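Local coordinates for protein tannase (Fusobacterium nucleatum subsp. nucleatum ATCC 25586, PDB 6YQ4) that is a tannase that detoxifies gallotannins, probably by ester hydrolysis on an alpha/beta-hydrolase scaffold, and that binds a magnesium ion, at residues P133-D138 with G169-L174; I161-S166 with E483-W488; L175-N180 with Y425-N430; S304-N309 with T447-P452; I454-L459 with K464-A469. All coordinates share one frame; numbering follows the deposited sequence.

Contact 1 of 5, residues P133-D138 with G169-L174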
# COMPACT_ATOMS: atom_id res chain seq x y z
N PRO A 133 -11.65 1.26 -10.45
CA PRO A 133 -11.07 1.89 -9.27
C PRO A 133 -11.95 1.88 -8.01
O PRO A 133 -11.86 2.80 -7.21
CB PRO A 133 -10.86 3.32 -9.76
CG PRO A 133 -12.10 3.54 -10.66
CD PRO A 133 -12.43 2.21 -11.27
N ALA A 134 -12.75 0.83 -7.81
CA ALA A 134 -13.72 0.80 -6.71
C ALA A 134 -13.07 1.05 -5.34
O ALA A 134 -13.60 1.81 -4.53
CB ALA A 134 -14.47 -0.55 -6.69
N ALA A 135 -11.97 0.36 -5.03
CA ALA A 135 -11.46 0.45 -3.66
C ALA A 135 -10.97 1.85 -3.33
O ALA A 135 -11.15 2.32 -2.20
CB ALA A 135 -10.35 -0.58 -3.41
N ILE A 136 -10.34 2.54 -4.30
CA ILE A 136 -9.87 3.90 -4.01
C ILE A 136 -11.08 4.83 -3.93
O ILE A 136 -11.09 5.76 -3.12
CB ILE A 136 -8.80 4.37 -5.03
CG1 ILE A 136 -8.29 5.77 -4.64
CG2 ILE A 136 -9.29 4.41 -6.47
CD1 ILE A 136 -7.67 5.78 -3.26
N VAL A 137 -12.14 4.54 -4.68
CA VAL A 137 -13.35 5.34 -4.60
C VAL A 137 -14.01 5.18 -3.24
O VAL A 137 -14.49 6.16 -2.65
CB VAL A 137 -14.29 4.98 -5.75
CG1 VAL A 137 -15.70 5.55 -5.48
CG2 VAL A 137 -13.72 5.48 -7.07
N ASP A 138 -14.01 3.96 -2.69
CA ASP A 138 -14.64 3.75 -1.39
C ASP A 138 -13.90 4.51 -0.29
O ASP A 138 -14.53 5.18 0.53
CB ASP A 138 -14.71 2.24 -1.08
CG ASP A 138 -15.74 1.49 -1.95
OD1 ASP A 138 -15.65 0.24 -2.08
OD2 ASP A 138 -16.66 2.12 -2.51
N GLY A 169 -1.47 -0.50 1.41
CA GLY A 169 -0.52 0.61 1.42
C GLY A 169 -0.57 1.40 0.13
O GLY A 169 -0.48 2.63 0.15
N ALA A 170 -0.72 0.71 -1.00
CA ALA A 170 -0.95 1.40 -2.26
C ALA A 170 -2.15 2.34 -2.17
O ALA A 170 -2.08 3.49 -2.63
CB ALA A 170 -1.15 0.37 -3.37
N LEU A 171 -3.26 1.89 -1.59
CA LEU A 171 -4.45 2.73 -1.53
C LEU A 171 -4.25 3.90 -0.56
O LEU A 171 -4.67 5.03 -0.84
CB LEU A 171 -5.64 1.88 -1.12
CG LEU A 171 -6.12 0.81 -2.11
CD1 LEU A 171 -7.30 0.07 -1.51
CD2 LEU A 171 -6.49 1.42 -3.48
N SER A 172 -3.62 3.64 0.58
CA SER A 172 -3.28 4.73 1.48
C SER A 172 -2.40 5.78 0.77
O SER A 172 -2.71 6.98 0.80
CB SER A 172 -2.60 4.15 2.72
OG SER A 172 -1.86 5.12 3.39
N ALA A 173 -1.37 5.34 0.06
CA ALA A 173 -0.53 6.26 -0.71
C ALA A 173 -1.32 6.99 -1.79
O ALA A 173 -1.19 8.21 -1.97
CB ALA A 173 0.65 5.51 -1.32
N LEU A 174 -2.11 6.24 -2.58
CA LEU A 174 -3.02 6.84 -3.55
C LEU A 174 -3.92 7.91 -2.92
O LEU A 174 -4.18 8.94 -3.54
CB LEU A 174 -3.92 5.77 -4.17
CG LEU A 174 -3.92 5.39 -5.64
CD1 LEU A 174 -5.21 4.63 -5.94
CD2 LEU A 174 -3.75 6.59 -6.57

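Contact 2 of 5, residues I161-S166 with E483-W488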
# COMPACT_ATOMS: atom_id res chain seq x y z
N ILE A 161 -4.97 10.52 9.25
CA ILE A 161 -3.77 9.75 8.92
C ILE A 161 -4.22 8.41 8.37
O ILE A 161 -4.78 7.58 9.10
CB ILE A 161 -2.84 9.56 10.13
CG1 ILE A 161 -2.54 10.91 10.78
CG2 ILE A 161 -1.53 8.83 9.67
CD1 ILE A 161 -3.46 11.25 11.94
N SER A 162 -3.95 8.19 7.09
CA SER A 162 -4.20 6.92 6.43
C SER A 162 -3.15 5.89 6.81
O SER A 162 -1.97 6.23 6.98
CB SER A 162 -4.20 7.13 4.92
OG SER A 162 -4.79 6.07 4.23
N ASN A 163 -3.57 4.62 6.92
CA ASN A 163 -2.67 3.48 7.08
C ASN A 163 -3.14 2.29 6.23
O ASN A 163 -4.34 2.09 6.01
CB ASN A 163 -2.56 3.06 8.56
CG ASN A 163 -1.35 2.17 8.83
OD1 ASN A 163 -0.26 2.40 8.31
ND2 ASN A 163 -1.54 1.13 9.66
N GLY A 164 -2.18 1.51 5.75
CA GLY A 164 -2.46 0.31 4.99
C GLY A 164 -1.19 -0.50 4.80
O GLY A 164 -0.08 -0.03 5.05
N THR A 165 -1.38 -1.73 4.36
CA THR A 165 -0.30 -2.68 4.13
C THR A 165 -0.49 -3.28 2.75
O THR A 165 -1.60 -3.71 2.41
CB THR A 165 -0.30 -3.80 5.18
OG1 THR A 165 -0.03 -3.27 6.49
CG2 THR A 165 0.75 -4.86 4.83
N SER A 166 0.58 -3.26 1.96
CA SER A 166 0.65 -3.99 0.70
C SER A 166 -0.25 -3.31 -0.30
O SER A 166 -0.07 -2.13 -0.60
CB SER A 166 0.26 -5.47 0.89
OG SER A 166 0.79 -6.30 -0.14
N GLU A 483 4.90 1.24 17.90
CA GLU A 483 5.41 2.28 18.80
C GLU A 483 6.10 3.39 17.99
O GLU A 483 5.78 4.57 18.15
CB GLU A 483 6.37 1.70 19.84
CG GLU A 483 7.20 2.76 20.54
CD GLU A 483 7.91 2.24 21.79
OE1 GLU A 483 8.42 3.07 22.58
OE2 GLU A 483 7.98 1.01 21.98
N GLU A 484 6.98 3.01 17.07
CA GLU A 484 7.60 3.99 16.18
C GLU A 484 6.57 4.70 15.31
O GLU A 484 6.67 5.91 15.09
CB GLU A 484 8.65 3.30 15.32
CG GLU A 484 9.47 2.33 16.12
CD GLU A 484 10.67 1.81 15.36
OE1 GLU A 484 10.77 0.56 15.20
OE2 GLU A 484 11.50 2.64 14.93
N LEU A 485 5.59 3.96 14.79
CA LEU A 485 4.61 4.56 13.89
C LEU A 485 3.86 5.68 14.57
O LEU A 485 3.69 6.76 13.99
CB LEU A 485 3.61 3.51 13.39
CG LEU A 485 2.42 4.09 12.61
CD1 LEU A 485 2.90 4.84 11.39
CD2 LEU A 485 1.43 3.01 12.20
N PHE A 486 3.41 5.46 15.80
CA PHE A 486 2.63 6.49 16.47
C PHE A 486 3.52 7.57 17.08
O PHE A 486 3.04 8.66 17.41
CB PHE A 486 1.70 5.83 17.50
CG PHE A 486 0.44 5.22 16.86
CD1 PHE A 486 -0.69 5.99 16.66
CD2 PHE A 486 0.43 3.90 16.43
CE1 PHE A 486 -1.83 5.46 16.06
CE2 PHE A 486 -0.70 3.36 15.83
CZ PHE A 486 -1.83 4.14 15.64
N ASN A 487 4.82 7.30 17.21
CA ASN A 487 5.76 8.39 17.48
C ASN A 487 5.80 9.35 16.29
O ASN A 487 5.71 10.57 16.47
CB ASN A 487 7.14 7.81 17.78
CG ASN A 487 7.22 7.19 19.18
OD1 ASN A 487 6.49 7.57 20.10
ND2 ASN A 487 8.12 6.23 19.34
N TRP A 488 5.91 8.80 15.07
CA TRP A 488 5.90 9.61 13.85
C TRP A 488 4.61 10.41 13.72
O TRP A 488 4.65 11.60 13.39
CB TRP A 488 6.11 8.71 12.64
CG TRP A 488 6.09 9.43 11.34
CD1 TRP A 488 7.11 10.15 10.78
CD2 TRP A 488 5.00 9.52 10.42
NE1 TRP A 488 6.73 10.67 9.58
CE2 TRP A 488 5.43 10.30 9.33
CE3 TRP A 488 3.70 9.01 10.41
CZ2 TRP A 488 4.61 10.60 8.24
CZ3 TRP A 488 2.89 9.29 9.32
CH2 TRP A 488 3.35 10.08 8.26

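Contact 3 of 5, residues L175-N180 with Y425-N430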
# COMPACT_ATOMS: atom_id res chain seq x y z
N LEU A 175 -4.46 7.63 -1.73
CA LEU A 175 -5.35 8.58 -1.07
C LEU A 175 -4.63 9.89 -0.76
O LEU A 175 -5.23 10.97 -0.84
CB LEU A 175 -5.88 7.94 0.22
CG LEU A 175 -7.17 8.42 0.88
CD1 LEU A 175 -8.39 8.17 0.02
CD2 LEU A 175 -7.29 7.72 2.21
N GLY A 176 -3.35 9.81 -0.41
CA GLY A 176 -2.56 11.01 -0.21
C GLY A 176 -2.17 11.71 -1.50
O GLY A 176 -1.94 12.93 -1.49
N ALA A 177 -2.09 10.99 -2.61
CA ALA A 177 -1.54 11.58 -3.82
C ALA A 177 -2.58 12.26 -4.68
O ALA A 177 -2.24 13.22 -5.37
CB ALA A 177 -0.82 10.54 -4.67
N SER A 178 -3.84 11.81 -4.63
CA SER A 178 -4.83 12.26 -5.60
C SER A 178 -5.98 13.06 -4.98
O SER A 178 -7.05 13.15 -5.59
CB SER A 178 -5.40 11.06 -6.39
OG SER A 178 -5.96 10.10 -5.52
N GLY A 179 -5.78 13.66 -3.81
CA GLY A 179 -6.83 14.37 -3.13
C GLY A 179 -7.61 15.31 -4.03
O GLY A 179 -7.06 16.27 -4.59
N ASN A 180 -8.89 15.02 -4.22
CA ASN A 180 -9.84 15.84 -4.97
C ASN A 180 -9.61 15.82 -6.47
O ASN A 180 -10.20 16.63 -7.18
CB ASN A 180 -9.85 17.28 -4.46
CG ASN A 180 -10.05 17.34 -2.98
OD1 ASN A 180 -11.02 16.81 -2.47
ND2 ASN A 180 -9.11 17.94 -2.28
N TYR A 425 1.16 9.36 -11.18
CA TYR A 425 0.62 10.38 -12.07
C TYR A 425 -0.04 11.53 -11.32
O TYR A 425 -0.54 12.46 -11.96
CB TYR A 425 -0.39 9.78 -13.05
CG TYR A 425 0.12 8.60 -13.81
CD1 TYR A 425 1.07 8.75 -14.82
CD2 TYR A 425 -0.33 7.32 -13.52
CE1 TYR A 425 1.54 7.65 -15.53
CE2 TYR A 425 0.14 6.22 -14.21
CZ TYR A 425 1.08 6.39 -15.21
OH TYR A 425 1.54 5.29 -15.89
N TYR A 426 -0.07 11.51 -9.99
CA TYR A 426 -0.77 12.53 -9.23
C TYR A 426 0.12 13.34 -8.31
O TYR A 426 -0.31 14.38 -7.82
CB TYR A 426 -1.91 11.90 -8.40
CG TYR A 426 -3.03 11.27 -9.23
CD1 TYR A 426 -4.11 12.04 -9.68
CD2 TYR A 426 -3.01 9.92 -9.55
CE1 TYR A 426 -5.13 11.48 -10.43
CE2 TYR A 426 -4.03 9.35 -10.30
CZ TYR A 426 -5.07 10.13 -10.74
OH TYR A 426 -6.07 9.52 -11.46
N ILE A 427 1.34 12.91 -8.06
CA ILE A 427 2.21 13.57 -7.10
C ILE A 427 2.87 14.76 -7.76
O ILE A 427 3.54 14.61 -8.79
CB ILE A 427 3.26 12.59 -6.56
CG1 ILE A 427 2.59 11.48 -5.73
CG2 ILE A 427 4.29 13.33 -5.72
CD1 ILE A 427 3.48 10.31 -5.46
N ASP A 428 2.72 15.93 -7.15
CA ASP A 428 3.08 17.24 -7.66
C ASP A 428 3.67 18.04 -6.51
O ASP A 428 3.48 17.70 -5.34
CB ASP A 428 1.86 18.04 -8.14
CG ASP A 428 1.84 18.26 -9.59
OD1 ASP A 428 2.77 17.75 -10.26
OD2 ASP A 428 0.91 18.94 -10.06
N SER A 429 4.29 19.17 -6.84
CA SER A 429 4.62 20.09 -5.77
C SER A 429 3.36 20.62 -5.10
O SER A 429 3.42 21.05 -3.95
CB SER A 429 5.53 21.23 -6.27
OG SER A 429 4.82 22.24 -6.95
N ASN A 430 2.20 20.52 -5.76
CA ASN A 430 0.93 20.97 -5.18
C ASN A 430 0.18 19.90 -4.40
O ASN A 430 -0.84 20.23 -3.77
CB ASN A 430 -0.00 21.49 -6.26
CG ASN A 430 0.58 22.66 -6.99
OD1 ASN A 430 1.08 23.59 -6.37
ND2 ASN A 430 0.56 22.59 -8.32

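Contact 4 of 5, residues S304-N309 with T447-P452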
# COMPACT_ATOMS: atom_id res chain seq x y z
N SER A 304 21.60 0.91 -3.17
CA SER A 304 22.54 0.20 -2.32
C SER A 304 22.76 0.96 -1.02
O SER A 304 23.03 0.35 0.01
CB SER A 304 23.85 -0.01 -3.08
OG SER A 304 24.69 1.14 -2.98
N ILE A 305 22.61 2.29 -1.04
CA ILE A 305 22.81 3.06 0.18
C ILE A 305 21.66 2.84 1.15
O ILE A 305 21.86 2.77 2.37
CB ILE A 305 23.01 4.55 -0.16
CG1 ILE A 305 24.28 4.72 -0.98
CG2 ILE A 305 23.15 5.36 1.09
CD1 ILE A 305 24.49 6.12 -1.54
N ILE A 306 20.43 2.70 0.63
CA ILE A 306 19.31 2.29 1.48
C ILE A 306 19.64 1.01 2.22
O ILE A 306 19.37 0.87 3.42
CB ILE A 306 18.04 2.11 0.63
CG1 ILE A 306 17.54 3.42 0.09
CG2 ILE A 306 16.92 1.44 1.42
CD1 ILE A 306 16.42 3.16 -0.90
N ILE A 307 20.21 0.03 1.52
CA ILE A 307 20.55 -1.23 2.17
C ILE A 307 21.68 -1.02 3.16
O ILE A 307 21.62 -1.50 4.30
CB ILE A 307 20.88 -2.32 1.12
CG1 ILE A 307 19.67 -2.61 0.23
CG2 ILE A 307 21.32 -3.62 1.79
CD1 ILE A 307 18.47 -3.14 0.99
N ARG A 308 22.73 -0.28 2.77
CA ARG A 308 23.82 0.03 3.69
C ARG A 308 23.29 0.65 4.96
O ARG A 308 23.69 0.26 6.07
CB ARG A 308 24.83 0.98 3.04
CG ARG A 308 26.00 1.38 3.96
CD ARG A 308 26.71 2.68 3.51
NE ARG A 308 25.92 3.87 3.79
CZ ARG A 308 26.13 5.07 3.27
NH1 ARG A 308 27.14 5.24 2.42
NH2 ARG A 308 25.34 6.10 3.59
N ASN A 309 22.38 1.61 4.82
CA ASN A 309 21.79 2.24 5.99
C ASN A 309 20.98 1.25 6.81
O ASN A 309 21.04 1.27 8.04
CB ASN A 309 20.92 3.42 5.56
CG ASN A 309 21.73 4.66 5.23
OD1 ASN A 309 22.97 4.69 5.38
ND2 ASN A 309 21.03 5.68 4.78
N THR A 447 7.53 -7.13 -4.03
CA THR A 447 7.77 -6.17 -5.09
C THR A 447 9.21 -5.70 -4.97
O THR A 447 9.87 -5.92 -3.95
CB THR A 447 6.81 -4.97 -5.03
OG1 THR A 447 6.98 -4.18 -6.21
CG2 THR A 447 7.06 -4.10 -3.81
N SER A 448 9.70 -5.10 -6.04
CA SER A 448 11.04 -4.54 -6.05
C SER A 448 11.16 -3.38 -5.06
O SER A 448 10.28 -2.53 -4.99
CB SER A 448 11.36 -4.06 -7.46
OG SER A 448 12.72 -3.76 -7.59
N LEU A 449 12.26 -3.36 -4.29
CA LEU A 449 12.53 -2.18 -3.46
C LEU A 449 12.65 -0.90 -4.31
O LEU A 449 12.49 0.21 -3.78
CB LEU A 449 13.82 -2.39 -2.66
CG LEU A 449 14.32 -1.26 -1.76
CD1 LEU A 449 13.40 -1.06 -0.57
CD2 LEU A 449 15.72 -1.54 -1.29
N ALA A 450 12.91 -1.05 -5.60
CA ALA A 450 12.98 0.09 -6.50
C ALA A 450 11.67 0.87 -6.55
O ALA A 450 11.68 2.08 -6.79
CB ALA A 450 13.37 -0.39 -7.91
N ILE A 451 10.54 0.20 -6.30
CA ILE A 451 9.22 0.78 -6.52
C ILE A 451 8.86 1.71 -5.37
O ILE A 451 8.50 2.87 -5.62
CB ILE A 451 8.14 -0.31 -6.72
CG1 ILE A 451 8.28 -0.99 -8.08
CG2 ILE A 451 6.73 0.32 -6.62
CD1 ILE A 451 7.69 -0.15 -9.24
N PRO A 452 8.89 1.26 -4.10
CA PRO A 452 8.67 2.23 -3.02
C PRO A 452 9.74 3.32 -2.97
O PRO A 452 9.42 4.47 -2.65
CB PRO A 452 8.67 1.37 -1.74
CG PRO A 452 9.38 0.08 -2.11
CD PRO A 452 9.04 -0.12 -3.58

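Contact 5 of 5, residues I454-L459 with K464-A469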
# COMPACT_ATOMS: atom_id res chain seq x y z
N ILE A 454 11.20 4.69 -5.58
CA ILE A 454 10.78 5.66 -6.60
C ILE A 454 9.62 6.51 -6.09
O ILE A 454 9.57 7.72 -6.35
CB ILE A 454 10.43 4.94 -7.91
CG1 ILE A 454 11.69 4.55 -8.68
CG2 ILE A 454 9.46 5.78 -8.75
CD1 ILE A 454 11.37 3.54 -9.77
N LEU A 455 8.67 5.91 -5.37
CA LEU A 455 7.60 6.72 -4.78
C LEU A 455 8.19 7.75 -3.81
O LEU A 455 7.86 8.94 -3.87
CB LEU A 455 6.60 5.83 -4.06
CG LEU A 455 5.45 6.47 -3.31
CD1 LEU A 455 4.43 7.00 -4.28
CD2 LEU A 455 4.81 5.42 -2.42
N ALA A 456 9.06 7.29 -2.92
CA ALA A 456 9.70 8.16 -1.95
C ALA A 456 10.49 9.28 -2.64
O ALA A 456 10.45 10.43 -2.21
CB ALA A 456 10.59 7.32 -1.03
N LEU A 457 11.16 8.98 -3.76
CA LEU A 457 11.93 10.04 -4.41
C LEU A 457 11.02 11.09 -5.02
O LEU A 457 11.31 12.29 -4.97
CB LEU A 457 12.84 9.47 -5.49
CG LEU A 457 14.05 8.68 -5.00
CD1 LEU A 457 14.53 7.63 -6.04
CD2 LEU A 457 15.13 9.63 -4.63
N LYS A 458 9.96 10.63 -5.67
CA LYS A 458 9.01 11.52 -6.31
C LYS A 458 8.38 12.47 -5.31
O LYS A 458 8.24 13.67 -5.57
CB LYS A 458 7.95 10.69 -7.04
CG LYS A 458 6.93 11.49 -7.77
CD LYS A 458 7.55 12.23 -8.92
CE LYS A 458 6.51 13.13 -9.57
NZ LYS A 458 7.13 14.21 -10.43
N LEU A 459 8.07 11.97 -4.11
CA LEU A 459 7.49 12.84 -3.10
C LEU A 459 8.51 13.85 -2.56
O LEU A 459 8.19 15.03 -2.34
CB LEU A 459 6.91 12.01 -1.96
CG LEU A 459 5.75 11.09 -2.28
CD1 LEU A 459 5.70 9.91 -1.30
CD2 LEU A 459 4.46 11.88 -2.21
N LYS A 464 7.57 17.31 -0.31
CA LYS A 464 6.82 16.71 0.79
C LYS A 464 7.80 16.09 1.77
O LYS A 464 8.93 15.74 1.42
CB LYS A 464 5.83 15.65 0.28
CG LYS A 464 5.08 16.03 -1.00
CD LYS A 464 4.18 17.25 -0.78
CE LYS A 464 4.06 18.07 -2.07
NZ LYS A 464 3.41 19.45 -1.93
N ILE A 465 7.36 15.97 3.02
CA ILE A 465 8.21 15.42 4.08
C ILE A 465 7.99 13.91 4.09
O ILE A 465 6.87 13.44 4.28
CB ILE A 465 7.90 16.07 5.44
CG1 ILE A 465 8.59 17.43 5.60
CG2 ILE A 465 8.44 15.21 6.55
CD1 ILE A 465 8.15 18.52 4.67
N VAL A 466 9.07 13.15 3.89
CA VAL A 466 9.02 11.72 3.64
C VAL A 466 9.91 10.98 4.64
O VAL A 466 11.10 11.28 4.74
CB VAL A 466 9.46 11.40 2.21
CG1 VAL A 466 9.64 9.90 2.03
CG2 VAL A 466 8.46 11.96 1.19
N ASN A 467 9.35 9.98 5.32
CA ASN A 467 10.10 9.12 6.24
C ASN A 467 10.10 7.70 5.67
O ASN A 467 9.11 6.96 5.80
CB ASN A 467 9.48 9.17 7.65
CG ASN A 467 10.30 8.41 8.68
OD1 ASN A 467 10.69 7.27 8.47
ND2 ASN A 467 10.52 9.03 9.82
N PHE A 468 11.23 7.31 5.05
CA PHE A 468 11.39 6.08 4.28
C PHE A 468 12.57 5.29 4.81
O PHE A 468 13.62 5.86 5.12
CB PHE A 468 11.62 6.37 2.80
CG PHE A 468 11.91 5.14 1.96
CD1 PHE A 468 11.01 4.10 1.87
CD2 PHE A 468 13.06 5.05 1.21
CE1 PHE A 468 11.26 2.98 1.07
CE2 PHE A 468 13.33 3.91 0.40
CZ PHE A 468 12.43 2.88 0.34
N ALA A 469 12.39 3.98 4.88
CA ALA A 469 13.27 3.05 5.57
C ALA A 469 12.98 1.64 5.07
O ALA A 469 11.83 1.29 4.79
CB ALA A 469 13.07 3.12 7.09

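Contact 1 of 5, residues P133-D138 with G169-L174
In the alpha/beta-hydrolase core the first turn of helix 134-148 packs against helix 167-177, the helix that leaves the probable nucleophile elbow; Ala135 and Ile136 meet Leu171 and Leu174. The axes of the two short segments pass 10.0 Å apart with their N-to-C directions 54° from each other. Ile136 carries the largest share. With CG1 anti to the backbone N (chi1 -177°), its longer branch runs out toward the partner helix, where Leu174 CD1 rests on Ile136 CG1 at 3.5 Å. The two side chains cross at about a right angle, and Ile136 CD1 lies 3.9 Å from Leu174 CB. Leu171 straddles its neighbours instead: CD1 lies 3.7 Å from Ala135 CB, and CD2 4.1 Å from Ile136 CB. All four residues are buried, and the side-chain contacts are all apolar. Outside the contact, Val137 packs on Tyr187, Leu188 and Ile191 of helix 185-191, while Ser172 points from helix 134-148 and its OG is hydrogen-bonded to Ser204 O in strand 202-206. Helix 167-177 is thus tied to the sheet and also flanked by a neighbouring helix, as is typical of the helical layer packed on the parallel strands of an alpha/beta hydrolase.

Contact 2 of 5, residues I161-S166 with E483-W488
Ile161 and Asn163, two residues apart on strand 160-163, look toward Leu485 and Trp488 of helix 482-493, and these four buried side chains make up the closed part of the contact. Even here the touch is light. Ile161 CG2 meets the six-membered ring of Trp488 at its edge, close to the ring plane, 4.5 Å from CZ3. Two residues further along, Leu485 CD2 lies 4.3 Å from Asn163 OD1. That amide is busy with other partners: OD1 accepts from Ser204 OG, and ND2 is bonded to Asp479 OD2, so both ends of the group are held while the leucine methyl only leans on it. The chain continues into Gly164 and Ser166, which fit the nucleophile elbow of an alpha/beta hydrolase. Ser166 has the strained backbone expected there (phi 71°, psi -122°), and its OG is hydrogen-bonded to His476 NE2, consistent with a catalytic pair. The elbow itself stands well clear of 483-488. Phe486 does not reach the strand segment either; its ring meets those of Phe74, Tyr103 and Tyr109. Trp488 also packs on Tyr435 and Arg437 of strand 435-439. On the solvent side of the helix the polar residues Glu483, Glu484 and Asn487 are exposed, with Glu484 touching Arg437.

Contact 3 of 5, residues L175-N180 with Y425-N430
Tyr426 is the first residue of 425-430 to touch the end of helix 167-177, and it does so on Ala177 and Ser178. Its CB lies 3.3 Å from Ala177 O and 4.1 Å from Ala177 CB. Ser178 CB sits over one face of the tyrosine ring, 3.9 Å from the centroid and 20° off the normal, a CH-pi contact displaced toward the rim; the nearest ring atoms, CG and CD1, are each 3.7 Å from Ser178 CB. With chi1 at 57°, Ser178 OG is directed to Leu174 O, one turn earlier in the helix, and it also bonds Lys140 NZ. The far end of the tyrosine is held too, by OH bonded to Asp183 OD2. The backbone carbonyls Ala177 O and Tyr426 O come within 3.3 Å of each other, two acceptors whose closeness is probably somewhat unfavourable. The helix whose C-terminal end this loop packs against is the one that follows the presumed nucleophile elbow in the alpha/beta-hydrolase fold, and the loop itself leads from helix 415-420 to strand 435-439 of the central sheet. Ile427 comes next and lays CG1 on the Ala177 methyl, CG1 to CB 3.7 Å, while it also packs on Leu455, Lys458 and Leu459 of helix 450-461.

Contact 4 of 5, residues S304-N309 with T447-P452
Leu449 extends its side chain with CG opposite the backbone N (chi1 178°), while Ile307 holds CG1 beside its own N (chi1 -62°), and these two torsions bring the branch ends together between helix 298-316 and the start of helix 450-461. Leu449 CD2 does all of the touching from its side. It meets Ile307 CD1 at 3.9 Å, where the two side chains cross obliquely, and lies 4.2 Å from Ile306 CG2, so a single methyl bridges adjacent residues of the facing helix. From the helix the two isoleucines thus offer different branches: Ile307 the end of its longer one, Ile306 the short methyl. The contact is small and wholly apolar. Just before Leu449, Ser448 OG accepts a weak capping bond from Ala450 N at 3.4 Å, and Ser448 O takes Ile451 N at 3.0 Å, which steadies the turn into the helix. Ile307 also packs on Val338, Leu340 and Tyr343, while Leu449 touches His440. Helix 298-316 belongs to the long insertion between core strands 202-206 and 435-439, where hydrolases of this fold often carry a lid; through Leu449 it rests on the N-terminal end of core helix 450-461, which helix 212-223 meets by way of Ala450 and Trp221.

Contact 5 of 5, residues I454-L459 with K464-A469
Ala456 and Leu459 of helix 450-461 face Val466 and Phe468 of strand 465-469, the last step of the beta-alpha-beta unit formed with strand 435-439. Helix and strand segments run nearly antiparallel, 158° between their directions, and their axes come within 8.6 Å. Such a close approach rests on the small Ala456, whose methyl is the bump that meets the ring of Phe468: CB lies over one face, 4.3 Å from the centroid and 25° off the normal, a CH-pi contact offset toward the rim. Next to it Val466 forks into the gap between Ala456 and Leu459. Its CG1, anti to the backbone N, lies 4.1 Å from Ala456 CB, and its CG2 presses on Leu459 CB at 3.5 Å. The strand alternates, so Val466 and Phe468 present their side chains to the helix while Ile465 points away. Phe468 also packs on Ile306 and Ile438, and Leu459 reaches Trp436. Strand 465-469 is the outermost on this side of the chain's main sheet, joined to strand 435-439 by backbone bonds such as those of Asn467 with Trp436 and Ile438. Just before the strand, Lys464 starts toward the helix, but its end turns off to the loop at Ser429 and Thr431. Its backbone N donates to Leu459 O at 3.1 Å, with an N-H...O angle of 163°, and its CG lies 3.5 Å from that same oxygen.

How the contacts relate
Strand 160-163, which leads to the presumed nucleophile Ser166, links contacts 1, 2 and 3. Ser162 OG in contact 2 lies 3.2 Å from Ser172 OG in contact 1 and 3.6 Å from Leu175 CD2 in contact 3, and contacts 1 and 3 share helix 167-177. Contacts 4 and 5 share helix 450-461, and Ile306 CD1 packs on Phe468 CE2 between them. Contact 3 joins contact 5 through Lys464 NZ and Ser429 O, 2.6 Å apart, a probable hydrogen bond. Contact 5 in turn meets contact 2 where Asn467 CB lies 3.7 Å from Trp488 NE1. The magnesium ion is about 13 Å from the side chain of Ile161 in contact 2.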